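Local coordinates for protein glutathione S-transferase (Acinetobacter baumannii, PDB 4MP4) that probably transfers glutathione to electrophilic substrates, as a bacterial member of the glutathione transferase family, at residues 200-203 against 204-207; 173-176 against 177-180; 191-194 against 195-199. All coordinates share one frame; numbering follows the deposited sequence.

All three contacts are local, each within or at the end of a single helix of the helical C-terminal domain of the glutathione transferase fold. Along the chain contact 2 comes first, at the end of helix 165-178; contact 3 follows at the end of helix 186-196, and contact 1 opens helix 199-215. Contact 3 is the middle member, its centre about 13 Å from that of contact 2 and about 11 Å from that of contact 1. It touches both through Trp196, which meets Gln175 and Leu205. Contacts 1 and 2 do not touch, with centres about 17 Å apart. Contact 1 packs against helix 19-30 of the thioredoxin-like domain, so the series leads to the domain interface.

Contact 1 (200-203 against 204-207); sequences SVQK and WLAL
Val201 and Leu205 meet one turn apart near the start of helix 199-215. Four consecutive i to i+4 bonds define the turn: the N atoms of Trp204, Leu205, Ala206 and Leu207 donate to the O atoms of Ser200, Val201, Gln202 and Lys203. The straightest is Leu205 N to Val201 O, at 3.1 Å with an N-H...O angle of 163°; that from Trp204 N to Ser200 O is longer, at 3.3 Å.

Carbon atoms also pack on the Val201 carbonyl. Leu205, its branch turned beside the backbone N (chi1 -52°), brings CG to 3.3 Å from Val201 O. Trp204 CB lies 3.2 Å from Val201 O, but the indole swings to the side of its own carbonyl carbon (chi1 -176°) and leaves the preceding turn. The single apolar side-chain pair is long, Val201 CG1 to Leu205 CD1 at 4.4 Å.

This turn of the C-terminal helical domain of the glutathione transferase fold faces the thioredoxin-like domain. On helix 19-30, Ser200 OG is hydrogen-bonded to Glu30 and its side chain touches Val26, while Trp204 is edge-to-face with Phe22 and meets Phe25. Trp204 also meets Phe16, in the loop before that helix; Val201 and Leu205 pack on Trp196 of helix 186-196.

Contact 2 (173-176 against 177-180); sequences MLQR and LIQN
Leu174 and Ile178 stand one turn apart at the C-terminal end of helix 165-178, in the all-helical domain of the glutathione transferase fold. The tight part centres on Leu174 O, which is shared by an i+4 and an i+3 donor: Ile178 N lies in the carbonyl plane with an N-H...O angle of 167°, whereas Leu177 N sits above that plane. Over the same carbonyl lies the ethyl arm of Ile178, which the first torsion (chi1 -65°) sets on the side of its own backbone N; its CD1 reaches 4.0 Å from Leu174 CB. Leu177 is buried against Ala141 and Phe145 of helix 135-151, and the buried Arg176 has its NE bonded to Arg119 O.

On the side that grades into solvent, packing gives way to a link between amides. Gln179 is exposed, and its backbone N still bonds to Gln175 O. The buried Gln175, whose amide borders Trp196, bends at its second torsion to bring its carbonyl toward Gln179. The two amide planes stand 79° apart, and the bond lies in the plane of the donor amide: Gln179 NE2 to Gln175 OE1, 2.8 Å.

Contact 3 (191-194 against 195-199); sequences YALQ and QWQRP
Gln195 lies across one face of Tyr191, one turn further along helix 186-196. Its CG stands 3.8 Å from the centroid of the Tyr191 ring and only 18° off the ring normal, a CH-pi contact over the face. With CG opposite its own carbonyl carbon (chi1 -66°) and a bend at the next torsion, the chain curls back over the phenol; Gln195 NE2 then comes 3.5 Å from Tyr191 CE1, with amide and ring planes 42° apart. The backbone joins the same pair, Gln195 N to Tyr191 O at 3.0 Å, while the phenol OH is held by Asp167 of helix 165-178.

Trp196 continues the helical pattern, its N 2.9 Å from Ala192 O. Its indole departs from this turn toward helices 165-178 and 199-215. In the all-helical domain of the glutathione transferase fold, the short link from helix 186-196 to helix 199-215 runs through these residues.

At Gln197 the i+4 bond to Leu193 O is weak, and the N also donates to Gln194 O, which it approaches from above the carbonyl plane. The CG and amide nitrogen of Gln197 pass Leu193 CD1, with NE2 at 3.9 Å. Arg198, the N-cap of helix 199-215, has its N bonded to Gln195 O; its guanidinium leads away to a salt bridge with Glu30 and a cation-pi contact with Trp163.

Contact 1 (200-203 against 204-207)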
loop_
_atom_site.group_PDB
_atom_site.type_symbol
_atom_site.label_atom_id
_atom_site.label_comp_id
_atom_site.label_asym_id
_atom_site.label_seq_id
_atom_site.Cartn_x
_atom_site.Cartn_y
_atom_site.Cartn_z
ATOM N N SER A 200 23.329 -0.969 5.881
ATOM C CA SER A 200 22.447 0.090 5.412
ATOM C C SER A 200 21.558 0.574 6.549
ATOM O O SER A 200 21.242 1.764 6.648
ATOM C CB SER A 200 21.566 -0.425 4.275
ATOM O OG SER A 200 20.847 -1.569 4.699
ATOM N N VAL A 201 21.155 -0.358 7.405
ATOM C CA VAL A 201 20.296 -0.049 8.528
ATOM C C VAL A 201 21.138 0.679 9.573
ATOM O O VAL A 201 20.764 1.720 10.099
ATOM C CB VAL A 201 19.637 -1.339 9.105
ATOM C CG1 VAL A 201 18.884 -1.037 10.418
ATOM C CG2 VAL A 201 18.696 -1.957 8.075
ATOM N N GLN A 202 22.299 0.123 9.843
ATOM C CA GLN A 202 23.249 0.721 10.763
ATOM C C GLN A 202 23.535 2.172 10.347
ATOM O O GLN A 202 23.667 3.051 11.191
ATOM C CB GLN A 202 24.506 -0.148 10.769
ATOM C CG GLN A 202 25.205 -0.360 12.110
ATOM C CD GLN A 202 24.299 -0.771 13.257
ATOM O OE1 GLN A 202 24.439 -0.245 14.356
ATOM N NE2 GLN A 202 23.386 -1.711 13.021
ATOM N N LYS A 203 23.576 2.438 9.043
ATOM C CA LYS A 203 23.846 3.803 8.555
ATOM C C LYS A 203 22.695 4.774 8.854
ATOM O O LYS A 203 22.938 5.942 9.152
ATOM C CB LYS A 203 24.223 3.815 7.062
ATOM C CG LYS A 203 25.701 3.506 6.812
ATOM C CD LYS A 203 26.028 3.120 5.357
ATOM C CE LYS A 203 26.194 4.331 4.441
ATOM N NZ LYS A 203 27.286 5.284 4.852
ATOM N N TRP A 204 21.459 4.279 8.769
ATOM C CA TRP A 204 20.287 5.018 9.241
ATOM C C TRP A 204 20.414 5.394 10.725
ATOM O O TRP A 204 20.261 6.566 11.088
ATOM C CB TRP A 204 18.996 4.202 9.023
ATOM C CG TRP A 204 17.705 4.924 9.399
ATOM C CD1 TRP A 204 16.886 4.648 10.459
ATOM C CD2 TRP A 204 17.091 6.023 8.706
ATOM N NE1 TRP A 204 15.799 5.491 10.462
ATOM C CE2 TRP A 204 15.900 6.351 9.399
ATOM C CE3 TRP A 204 17.430 6.761 7.562
ATOM C CZ2 TRP A 204 15.047 7.383 8.998
ATOM C CZ3 TRP A 204 16.586 7.796 7.160
ATOM C CH2 TRP A 204 15.402 8.095 7.879
ATOM N N LEU A 205 20.697 4.400 11.567
ATOM C CA LEU A 205 20.745 4.597 13.016
ATOM C C LEU A 205 21.785 5.626 13.443
ATOM O O LEU A 205 21.569 6.383 14.387
ATOM C CB LEU A 205 20.978 3.268 13.737
ATOM C CG LEU A 205 20.001 2.165 13.315
ATOM C CD1 LEU A 205 20.234 0.907 14.126
ATOM C CD2 LEU A 205 18.558 2.630 13.451
ATOM N N ALA A 206 22.904 5.666 12.736
ATOM C CA ALA A 206 23.948 6.644 13.044
ATOM C C ALA A 206 23.516 8.026 12.555
ATOM O O ALA A 206 23.743 9.038 13.234
ATOM C CB ALA A 206 25.264 6.236 12.397
ATOM N N LEU A 207 22.885 8.048 11.378
ATOM C CA LEU A 207 22.484 9.294 10.727
ATOM C C LEU A 207 21.502 10.030 11.608
ATOM O O LEU A 207 21.587 11.236 11.753
ATOM C CB LEU A 207 21.878 9.041 9.336
ATOM C CG LEU A 207 21.247 10.248 8.624
ATOM C CD1 LEU A 207 22.270 11.290 8.287
ATOM C CD2 LEU A 207 20.500 9.836 7.357
#

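Contact 2 (173-176 against 177-180)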
loop_
_atom_site.group_PDB
_atom_site.type_symbol
_atom_site.label_atom_id
_atom_site.label_comp_id
_atom_site.label_asym_id
_atom_site.label_seq_id
_atom_site.Cartn_x
_atom_site.Cartn_y
_atom_site.Cartn_z
ATOM N N MET A 173 9.163 -3.722 12.045
ATOM C CA MET A 173 7.867 -4.080 12.619
ATOM C C MET A 173 8.052 -4.880 13.887
ATOM O O MET A 173 7.422 -4.583 14.900
ATOM C CB MET A 173 7.023 -4.874 11.622
ATOM C CG MET A 173 5.577 -5.022 12.038
ATOM S SD MET A 173 4.652 -3.465 12.244
ATOM C CE MET A 173 4.133 -3.090 10.578
ATOM N N LEU A 174 8.921 -5.886 13.837
ATOM C CA LEU A 174 9.181 -6.706 15.020
ATOM C C LEU A 174 9.841 -5.895 16.147
ATOM O O LEU A 174 9.577 -6.127 17.328
ATOM C CB LEU A 174 10.030 -7.927 14.657
ATOM C CG LEU A 174 9.358 -9.048 13.862
ATOM C CD1 LEU A 174 10.404 -9.993 13.284
ATOM C CD2 LEU A 174 8.425 -9.810 14.762
ATOM N N GLN A 175 10.675 -4.930 15.763
ATOM C CA GLN A 175 11.401 -4.101 16.704
ATOM C C GLN A 175 10.465 -3.231 17.532
ATOM O O GLN A 175 10.787 -2.879 18.667
ATOM C CB GLN A 175 12.447 -3.243 15.982
ATOM C CG GLN A 175 13.785 -3.974 15.703
ATOM C CD GLN A 175 14.631 -4.186 16.963
ATOM O OE1 GLN A 175 14.146 -4.678 17.980
ATOM N NE2 GLN A 175 15.895 -3.803 16.895
ATOM N N ARG A 176 9.306 -2.904 16.970
ATOM C CA ARG A 176 8.285 -2.148 17.689
ATOM C C ARG A 176 7.899 -2.905 18.946
ATOM O O ARG A 176 7.580 -2.317 19.974
ATOM C CB ARG A 176 7.032 -1.926 16.814
ATOM C CG ARG A 176 7.310 -1.223 15.513
ATOM C CD ARG A 176 6.091 -1.175 14.582
ATOM N NE ARG A 176 5.444 0.111 14.756
ATOM C CZ ARG A 176 5.341 1.039 13.822
ATOM N NH1 ARG A 176 5.787 0.808 12.605
ATOM N NH2 ARG A 176 4.756 2.186 14.113
ATOM N N LEU A 177 7.952 -4.223 18.862
ATOM C CA LEU A 177 7.585 -5.073 19.977
ATOM C C LEU A 177 8.792 -5.368 20.861
ATOM O O LEU A 177 8.736 -5.257 22.090
ATOM C CB LEU A 177 7.009 -6.373 19.435
ATOM C CG LEU A 177 5.601 -6.274 18.864
ATOM C CD1 LEU A 177 5.263 -7.539 18.088
ATOM C CD2 LEU A 177 4.607 -6.052 20.008
ATOM N N ILE A 178 9.888 -5.746 20.222
ATOM C CA ILE A 178 11.094 -6.136 20.932
ATOM C C ILE A 178 11.636 -4.999 21.801
ATOM O O ILE A 178 11.870 -5.173 23.000
ATOM C CB ILE A 178 12.169 -6.611 19.944
ATOM C CG1 ILE A 178 11.686 -7.888 19.234
ATOM C CG2 ILE A 178 13.480 -6.847 20.662
ATOM C CD1 ILE A 178 12.380 -8.181 17.934
ATOM N N GLN A 179 11.789 -3.828 21.200
ATOM C CA GLN A 179 12.412 -2.707 21.884
ATOM C C GLN A 179 11.534 -2.148 22.986
ATOM O O GLN A 179 12.024 -1.445 23.874
ATOM C CB GLN A 179 12.783 -1.613 20.881
ATOM C CG GLN A 179 13.789 -2.090 19.869
ATOM C CD GLN A 179 15.035 -2.582 20.572
ATOM O OE1 GLN A 179 15.439 -1.995 21.561
ATOM N NE2 GLN A 179 15.620 -3.677 20.097
ATOM N N ASN A 180 10.241 -2.471 22.929
ATOM C CA ASN A 180 9.298 -1.999 23.931
ATOM C C ASN A 180 9.157 -2.952 25.110
ATOM O O ASN A 180 8.590 -2.597 26.135
ATOM C CB ASN A 180 7.941 -1.699 23.298
ATOM C CG ASN A 180 7.038 -0.862 24.205
ATOM O OD1 ASN A 180 7.105 0.373 24.215
ATOM N ND2 ASN A 180 6.191 -1.531 24.962
#

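Contact 3 (191-194 against 195-199)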
loop_
_atom_site.group_PDB
_atom_site.type_symbol
_atom_site.label_atom_id
_atom_site.label_comp_id
_atom_site.label_asym_id
_atom_site.label_seq_id
_atom_site.Cartn_x
_atom_site.Cartn_y
_atom_site.Cartn_z
ATOM N N TYR A 191 16.321 -13.153 14.287
ATOM C CA TYR A 191 16.085 -12.640 12.939
ATOM C C TYR A 191 16.133 -11.122 12.904
ATOM O O TYR A 191 16.842 -10.527 12.096
ATOM C CB TYR A 191 14.721 -13.088 12.403
ATOM C CG TYR A 191 14.354 -12.406 11.095
ATOM C CD1 TYR A 191 14.981 -12.762 9.904
ATOM C CD2 TYR A 191 13.386 -11.408 11.054
ATOM C CE1 TYR A 191 14.662 -12.144 8.714
ATOM C CE2 TYR A 191 13.048 -10.788 9.867
ATOM C CZ TYR A 191 13.695 -11.152 8.693
ATOM O OH TYR A 191 13.384 -10.530 7.499
ATOM N N ALA A 192 15.364 -10.499 13.785
ATOM C CA ALA A 192 15.274 -9.046 13.805
ATOM C C ALA A 192 16.619 -8.397 14.141
ATOM O O ALA A 192 17.018 -7.453 13.485
ATOM C CB ALA A 192 14.207 -8.609 14.781
ATOM N N LEU A 193 17.323 -8.921 15.149
ATOM C CA LEU A 193 18.596 -8.336 15.569
ATOM C C LEU A 193 19.610 -8.385 14.445
ATOM O O LEU A 193 20.320 -7.422 14.182
ATOM C CB LEU A 193 19.165 -9.043 16.809
ATOM C CG LEU A 193 20.684 -8.836 17.012
ATOM C CD1 LEU A 193 21.056 -7.388 17.407
ATOM C CD2 LEU A 193 21.293 -9.847 18.001
ATOM N N GLN A 194 19.672 -9.526 13.784
ATOM C CA GLN A 194 20.569 -9.681 12.667
ATOM C C GLN A 194 20.201 -8.711 11.550
ATOM O O GLN A 194 21.072 -8.077 10.954
ATOM C CB GLN A 194 20.558 -11.123 12.168
ATOM C CG GLN A 194 21.208 -11.263 10.817
ATOM C CD GLN A 194 21.360 -12.702 10.371
ATOM O OE1 GLN A 194 21.814 -12.962 9.258
ATOM N NE2 GLN A 194 20.989 -13.645 11.237
ATOM N N GLN A 195 18.912 -8.581 11.267
ATOM C CA GLN A 195 18.496 -7.635 10.243
ATOM C C GLN A 195 18.913 -6.207 10.590
ATOM O O GLN A 195 19.270 -5.427 9.713
ATOM C CB GLN A 195 16.991 -7.732 9.973
ATOM C CG GLN A 195 16.584 -9.077 9.339
ATOM C CD GLN A 195 17.449 -9.444 8.125
ATOM O OE1 GLN A 195 17.851 -8.575 7.358
ATOM N NE2 GLN A 195 17.729 -10.734 7.955
ATOM N N TRP A 196 18.882 -5.887 11.882
ATOM C CA TRP A 196 19.213 -4.550 12.373
ATOM C C TRP A 196 20.703 -4.231 12.205
ATOM O O TRP A 196 21.090 -3.065 12.182
ATOM C CB TRP A 196 18.792 -4.418 13.850
ATOM C CG TRP A 196 18.173 -3.106 14.189
ATOM C CD1 TRP A 196 18.619 -2.199 15.112
ATOM C CD2 TRP A 196 16.990 -2.537 13.605
ATOM N NE1 TRP A 196 17.785 -1.101 15.137
ATOM C CE2 TRP A 196 16.770 -1.286 14.219
ATOM C CE3 TRP A 196 16.089 -2.963 12.614
ATOM C CZ2 TRP A 196 15.696 -0.457 13.890
ATOM C CZ3 TRP A 196 15.009 -2.133 12.285
ATOM C CH2 TRP A 196 14.833 -0.896 12.912
ATOM N N GLN A 197 21.528 -5.272 12.090
ATOM C CA GLN A 197 22.980 -5.107 11.988
ATOM C C GLN A 197 23.422 -4.996 10.544
ATOM O O GLN A 197 24.596 -4.813 10.266
ATOM C CB GLN A 197 23.717 -6.272 12.666
ATOM C CG GLN A 197 23.492 -6.338 14.163
ATOM C CD GLN A 197 24.081 -5.143 14.899
ATOM O OE1 GLN A 197 25.158 -4.643 14.539
ATOM N NE2 GLN A 197 23.382 -4.680 15.942
ATOM N N ARG A 198 22.473 -5.123 9.626
ATOM C CA ARG A 198 22.722 -4.832 8.221
ATOM C C ARG A 198 23.296 -3.411 8.149
ATOM O O ARG A 198 22.777 -2.510 8.803
ATOM C CB ARG A 198 21.403 -4.935 7.450
ATOM C CG ARG A 198 21.496 -4.766 5.952
ATOM C CD ARG A 198 21.536 -6.110 5.261
ATOM N NE ARG A 198 21.629 -5.946 3.818
ATOM C CZ ARG A 198 22.000 -6.907 2.978
ATOM N NH1 ARG A 198 22.306 -8.114 3.438
ATOM N NH2 ARG A 198 22.058 -6.658 1.676
ATOM N N PRO A 199 24.400 -3.224 7.404
ATOM C CA PRO A 199 25.087 -1.932 7.297
ATOM C C PRO A 199 24.207 -0.759 6.858
ATOM O O PRO A 199 24.356 0.332 7.417
ATOM C CB PRO A 199 26.194 -2.206 6.259
ATOM C CG PRO A 199 26.496 -3.640 6.440
ATOM C CD PRO A 199 25.181 -4.305 6.771
#